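Local coordinates for Galactose/lactose metabolism regulatory protein GAL80 (Saccharomyces cerevisiae, PDB 3BTV) that represses the galactose and lactose metabolic genes by binding the activator GAL4 and blocking its activity when no inducing sugar is present, at residues L44-S47 / S48-I52; G366-H369 / R370-S374. The protein carries 1 engineered substitution. All coordinates share one frame; numbering follows the deposited sequence.

Contact 1 of 2, residues L44-S47 / S48-I52; sequences LQLS and SQFQI
Leu46 touches two side chains from beyond the turn, the amide of Gln49 and the ring of Phe50, which come at its CB from directions roughly at right angles. The Gln49 chain bends at its second torsion (chi2 99°), which folds the amide back to cross obliquely over the leucine: NE2 comes 3.7 Å from Leu46 CB, and OE1 sits 3.8 Å from Leu46 CD2. Phe50 meets the same CB differently. It presents a ring edge, with Leu46 CB near the ring plane and 4.0 Å from CD1. The backbone draws these groups together. Helix 39-45 ends just before Leu46, the first residue to leave helical angles, and the chain reverses through Ser47 and Ser48 into strand 50-56. Phe50 N donates to Leu46 O at 3.0 Å, with a bent N-H...O angle of 144°. That bond closes the link between the helix and the second strand of the Rossmann beta-alpha-beta unit. Beyond the turn, Phe50 packs on Ile21 and Val23 of strand 21-26 and meets Tyr372 edge-to-face, while Gln49 also touches Ser376 and Phe380 of helix 363-380. With an alanine in place of Gln49, the side of Leu46 under the amide would probably lose its cover, and the touch on Ser376 and Phe380 would go. Chemically, the bond from Phe50 N to Leu46 O spans the turn, while the contacts that the Gln49 amide and the Phe50 edge make to Leu46 CB and CD2 are van der Waals packing.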
loop_
_atom_site.group_PDB
_atom_site.type_symbol
_atom_site.label_atom_id
_atom_site.label_comp_id
_atom_site.label_asym_id
_atom_site.label_seq_id
_atom_site.Cartn_x
_atom_site.Cartn_y
_atom_site.Cartn_z
ATOM N N LEU B 44 -15.357 -21.277 31.256
ATOM C CA LEU B 44 -15.880 -21.029 32.593
ATOM C C LEU B 44 -17.303 -20.493 32.510
ATOM O O LEU B 44 -18.175 -20.869 33.295
ATOM C CB LEU B 44 -14.983 -20.033 33.327
ATOM C CG LEU B 44 -15.284 -19.764 34.800
ATOM C CD1 LEU B 44 -15.328 -21.066 35.587
ATOM C CD2 LEU B 44 -14.248 -18.817 35.382
ATOM N N GLN B 45 -17.530 -19.622 31.537
ATOM C CA GLN B 45 -18.818 -18.962 31.370
ATOM C C GLN B 45 -19.861 -19.891 30.743
ATOM O O GLN B 45 -21.057 -19.780 31.020
ATOM C CB GLN B 45 -18.643 -17.703 30.524
ATOM C CG GLN B 45 -19.690 -16.633 30.778
ATOM C CD GLN B 45 -19.181 -15.248 30.444
ATOM O OE1 GLN B 45 -18.048 -15.084 29.993
ATOM N NE2 GLN B 45 -20.014 -14.239 30.670
ATOM N N LEU B 46 -19.399 -20.806 29.901
ATOM C CA LEU B 46 -20.282 -21.775 29.263
ATOM C C LEU B 46 -20.180 -23.117 29.978
ATOM O O LEU B 46 -20.107 -24.176 29.348
ATOM C CB LEU B 46 -19.926 -21.908 27.781
ATOM C CG LEU B 46 -19.913 -20.567 27.040
ATOM C CD1 LEU B 46 -19.151 -20.641 25.716
ATOM C CD2 LEU B 46 -21.334 -20.051 26.824
ATOM N N SER B 47 -20.170 -23.048 31.307
ATOM C CA SER B 47 -20.029 -24.212 32.174
ATOM C C SER B 47 -21.021 -25.311 31.827
ATOM O O SER B 47 -20.774 -26.486 32.087
ATOM C CB SER B 47 -20.235 -23.788 33.626
ATOM O OG SER B 47 -21.433 -23.042 33.754
ATOM N N SER B 48 -22.152 -24.922 31.251
ATOM C CA SER B 48 -23.169 -25.884 30.856
ATOM C C SER B 48 -22.711 -26.688 29.648
ATOM O O SER B 48 -22.667 -27.922 29.686
ATOM C CB SER B 48 -24.477 -25.166 30.531
ATOM O OG SER B 48 -24.833 -24.276 31.573
ATOM N N GLN B 49 -22.356 -25.975 28.582
ATOM C CA GLN B 49 -22.006 -26.600 27.312
ATOM C C GLN B 49 -20.639 -27.280 27.309
ATOM O O GLN B 49 -20.380 -28.141 26.471
ATOM C CB GLN B 49 -22.061 -25.576 26.176
ATOM C CG GLN B 49 -23.424 -24.960 25.939
ATOM C CD GLN B 49 -23.564 -23.598 26.583
ATOM O OE1 GLN B 49 -23.978 -22.636 25.938
ATOM N NE2 GLN B 49 -23.209 -23.506 27.861
ATOM N N PHE B 50 -19.766 -26.888 28.235
ATOM C CA PHE B 50 -18.411 -27.430 28.269
ATOM C C PHE B 50 -17.955 -27.804 29.672
ATOM O O PHE B 50 -18.246 -27.104 30.640
ATOM C CB PHE B 50 -17.419 -26.426 27.683
ATOM C CG PHE B 50 -17.624 -26.138 26.220
ATOM C CD1 PHE B 50 -18.298 -24.996 25.812
ATOM C CD2 PHE B 50 -17.126 -26.997 25.255
ATOM C CE1 PHE B 50 -18.484 -24.717 24.467
ATOM C CE2 PHE B 50 -17.302 -26.728 23.910
ATOM C CZ PHE B 50 -17.982 -25.585 23.515
ATOM N N GLN B 51 -17.220 -28.906 29.766
ATOM C CA GLN B 51 -16.597 -29.309 31.015
ATOM C C GLN B 51 -15.206 -29.887 30.772
ATOM O O GLN B 51 -15.019 -30.736 29.902
ATOM C CB GLN B 51 -17.471 -30.329 31.749
ATOM C CG GLN B 51 -18.510 -29.709 32.669
ATOM C CD GLN B 51 -17.889 -28.806 33.718
ATOM O OE1 GLN B 51 -17.686 -27.614 33.487
ATOM N NE2 GLN B 51 -17.587 -29.371 34.881
ATOM N N ILE B 52 -14.233 -29.420 31.549
ATOM C CA ILE B 52 -12.867 -29.920 31.453
ATOM C C ILE B 52 -12.700 -31.212 32.246
ATOM O O ILE B 52 -12.595 -31.193 33.473
ATOM C CB ILE B 52 -11.855 -28.865 31.939
ATOM C CG1 ILE B 52 -11.818 -27.681 30.965
ATOM C CG2 ILE B 52 -10.472 -29.468 32.081
ATOM C CD1 ILE B 52 -10.896 -26.552 31.401
#

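Contact 2 of 2, residues G366-H369 / R370-S374; sequences GNIH and RLYQS
With CG2 set opposite its own backbone N, beside the carbonyl carbon, Ile368 holds that methyl 3.8 Å from Tyr372 CD1 and 3.9 Å from CE1, and the two side chains run alongside in the same direction, one helical turn apart. The tyrosine's first torsion, -91°, is displaced from a staggered value and leaves CD1 3.4 Å from Ile368 O, which lies in the ring plane at the edge. The same oxygen accepts a nearly straight bond from Tyr372 N (168°), and Leu371 N, bonded chiefly to Asn367 O, adds a weak one. One residue further along, His369 and Gln373 also lie side by side, each with CG swung away from the backbone N, which lets imidazole and amide run alongside with their planes 72° apart. Their link is backbone, Gln373 N to His369 O at 2.9 Å. Arg370 N bonds to Gly366 O at 2.9 Å, and the arginine's aliphatic CB and CG each pass 3.6 Å from that oxygen. Ser374 turns its hydroxyl back to donate to Leu371 O at 2.9 Å. Helix 363-380 thus offers different faces to different parts of the fold. Tyr372 and His369 face helix 39-45, both touching Ala42 and the tyrosine also Ile43, and the tyrosine OH is hydrogen-bonded to His39 ND1. Arg370 packs on Pro159 and Leu162 of helix 159-169, its NE bonded to Lys157 O, and Asn367, bonded through OD1 to Tyr361 OH, touches Pro159 as well.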
loop_
_atom_site.group_PDB
_atom_site.type_symbol
_atom_site.label_atom_id
_atom_site.label_comp_id
_atom_site.label_asym_id
_atom_site.label_seq_id
_atom_site.Cartn_x
_atom_site.Cartn_y
_atom_site.Cartn_z
ATOM N N GLY B 366 -13.193 -11.979 24.285
ATOM C CA GLY B 366 -14.452 -11.922 23.571
ATOM C C GLY B 366 -14.438 -12.781 22.320
ATOM O O GLY B 366 -15.305 -13.632 22.126
ATOM N N ASN B 367 -13.449 -12.569 21.462
ATOM C CA ASN B 367 -13.430 -13.281 20.196
ATOM C C ASN B 367 -13.338 -14.784 20.397
ATOM O O ASN B 367 -14.083 -15.541 19.772
ATOM C CB ASN B 367 -12.324 -12.756 19.286
ATOM C CG ASN B 367 -12.574 -11.324 18.865
ATOM O OD1 ASN B 367 -13.636 -10.782 19.138
ATOM N ND2 ASN B 367 -11.602 -10.709 18.191
ATOM N N ILE B 368 -12.445 -15.217 21.283
ATOM C CA ILE B 368 -12.337 -16.643 21.583
ATOM C C ILE B 368 -13.630 -17.155 22.213
ATOM O O ILE B 368 -14.036 -18.294 21.986
ATOM C CB ILE B 368 -11.145 -16.974 22.517
ATOM C CG1 ILE B 368 -9.832 -17.026 21.728
ATOM C CG2 ILE B 368 -11.360 -18.317 23.176
ATOM C CD1 ILE B 368 -9.323 -15.669 21.301
ATOM N N HIS B 369 -14.284 -16.304 22.994
ATOM C CA HIS B 369 -15.518 -16.708 23.652
ATOM C C HIS B 369 -16.573 -17.013 22.604
ATOM O O HIS B 369 -17.284 -18.016 22.687
ATOM C CB HIS B 369 -16.025 -15.604 24.580
ATOM C CG HIS B 369 -17.263 -15.981 25.335
ATOM N ND1 HIS B 369 -18.528 -15.625 24.920
ATOM C CD2 HIS B 369 -17.428 -16.698 26.472
ATOM C CE1 HIS B 369 -19.419 -16.099 25.773
ATOM N NE2 HIS B 369 -18.777 -16.755 26.722
ATOM N N ARG B 370 -16.657 -16.136 21.610
ATOM C CA ARG B 370 -17.681 -16.228 20.578
ATOM C C ARG B 370 -17.412 -17.416 19.668
ATOM O O ARG B 370 -18.326 -17.957 19.044
ATOM C CB ARG B 370 -17.770 -14.914 19.787
ATOM C CG ARG B 370 -18.490 -13.806 20.558
ATOM C CD ARG B 370 -18.243 -12.416 19.983
ATOM N NE ARG B 370 -18.943 -12.194 18.716
ATOM C CZ ARG B 370 -19.986 -11.379 18.556
ATOM N NH1 ARG B 370 -20.469 -10.681 19.582
ATOM N NH2 ARG B 370 -20.544 -11.255 17.360
ATOM N N LEU B 371 -16.150 -17.825 19.603
ATOM C CA LEU B 371 -15.781 -19.031 18.866
ATOM C C LEU B 371 -16.324 -20.279 19.581
ATOM O O LEU B 371 -16.935 -21.151 18.963
ATOM C CB LEU B 371 -14.259 -19.117 18.716
ATOM C CG LEU B 371 -13.703 -20.374 18.047
ATOM C CD1 LEU B 371 -14.401 -20.628 16.713
ATOM C CD2 LEU B 371 -12.193 -20.248 17.867
ATOM N N TYR B 372 -16.090 -20.356 20.887
ATOM C CA TYR B 372 -16.626 -21.446 21.698
ATOM C C TYR B 372 -18.140 -21.500 21.591
ATOM O O TYR B 372 -18.718 -22.567 21.416
ATOM C CB TYR B 372 -16.218 -21.294 23.164
ATOM C CG TYR B 372 -14.931 -22.003 23.500
ATOM C CD1 TYR B 372 -13.709 -21.360 23.366
ATOM C CD2 TYR B 372 -14.935 -23.327 23.936
ATOM C CE1 TYR B 372 -12.530 -22.010 23.655
ATOM C CE2 TYR B 372 -13.756 -23.986 24.233
ATOM C CZ TYR B 372 -12.558 -23.319 24.088
ATOM O OH TYR B 372 -11.375 -23.952 24.375
ATOM N N GLN B 373 -18.776 -20.339 21.687
ATOM C CA GLN B 373 -20.226 -20.263 21.588
ATOM C C GLN B 373 -20.706 -20.848 20.259
ATOM O O GLN B 373 -21.648 -21.642 20.223
ATOM C CB GLN B 373 -20.704 -18.817 21.749
ATOM C CG GLN B 373 -22.212 -18.655 21.807
ATOM C CD GLN B 373 -22.798 -19.085 23.142
ATOM O OE1 GLN B 373 -23.496 -20.097 23.232
ATOM N NE2 GLN B 373 -22.506 -18.321 24.191
ATOM N N SER B 374 -20.046 -20.469 19.170
ATOM C CA SER B 374 -20.451 -20.929 17.848
ATOM C C SER B 374 -20.275 -22.444 17.725
ATOM O O SER B 374 -20.963 -23.103 16.941
ATOM C CB SER B 374 -19.689 -20.178 16.743
ATOM O OG SER B 374 -18.434 -20.776 16.467
#

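Overall arrangement
From the N terminus, the chain runs through strand 21-26 and helix 39-45 before reaching contact 1, which closes the tight turn into strand 50-56. Contact 2 comes much later, inside helix 363-380, where it spans successive turns and closes no loop. The two are in series, neither nested nor crossed, yet their centres are about 12 Å apart and they touch: Leu46 packs against the Gln373 side chain, and Phe50 CE1 is 3.7 Å from Tyr372 O. A helix from late in the sequence is therefore packed against the early Rossmann beta-alpha-beta unit, tying that part of the nucleotide-binding-type domain to the later portion of the chain.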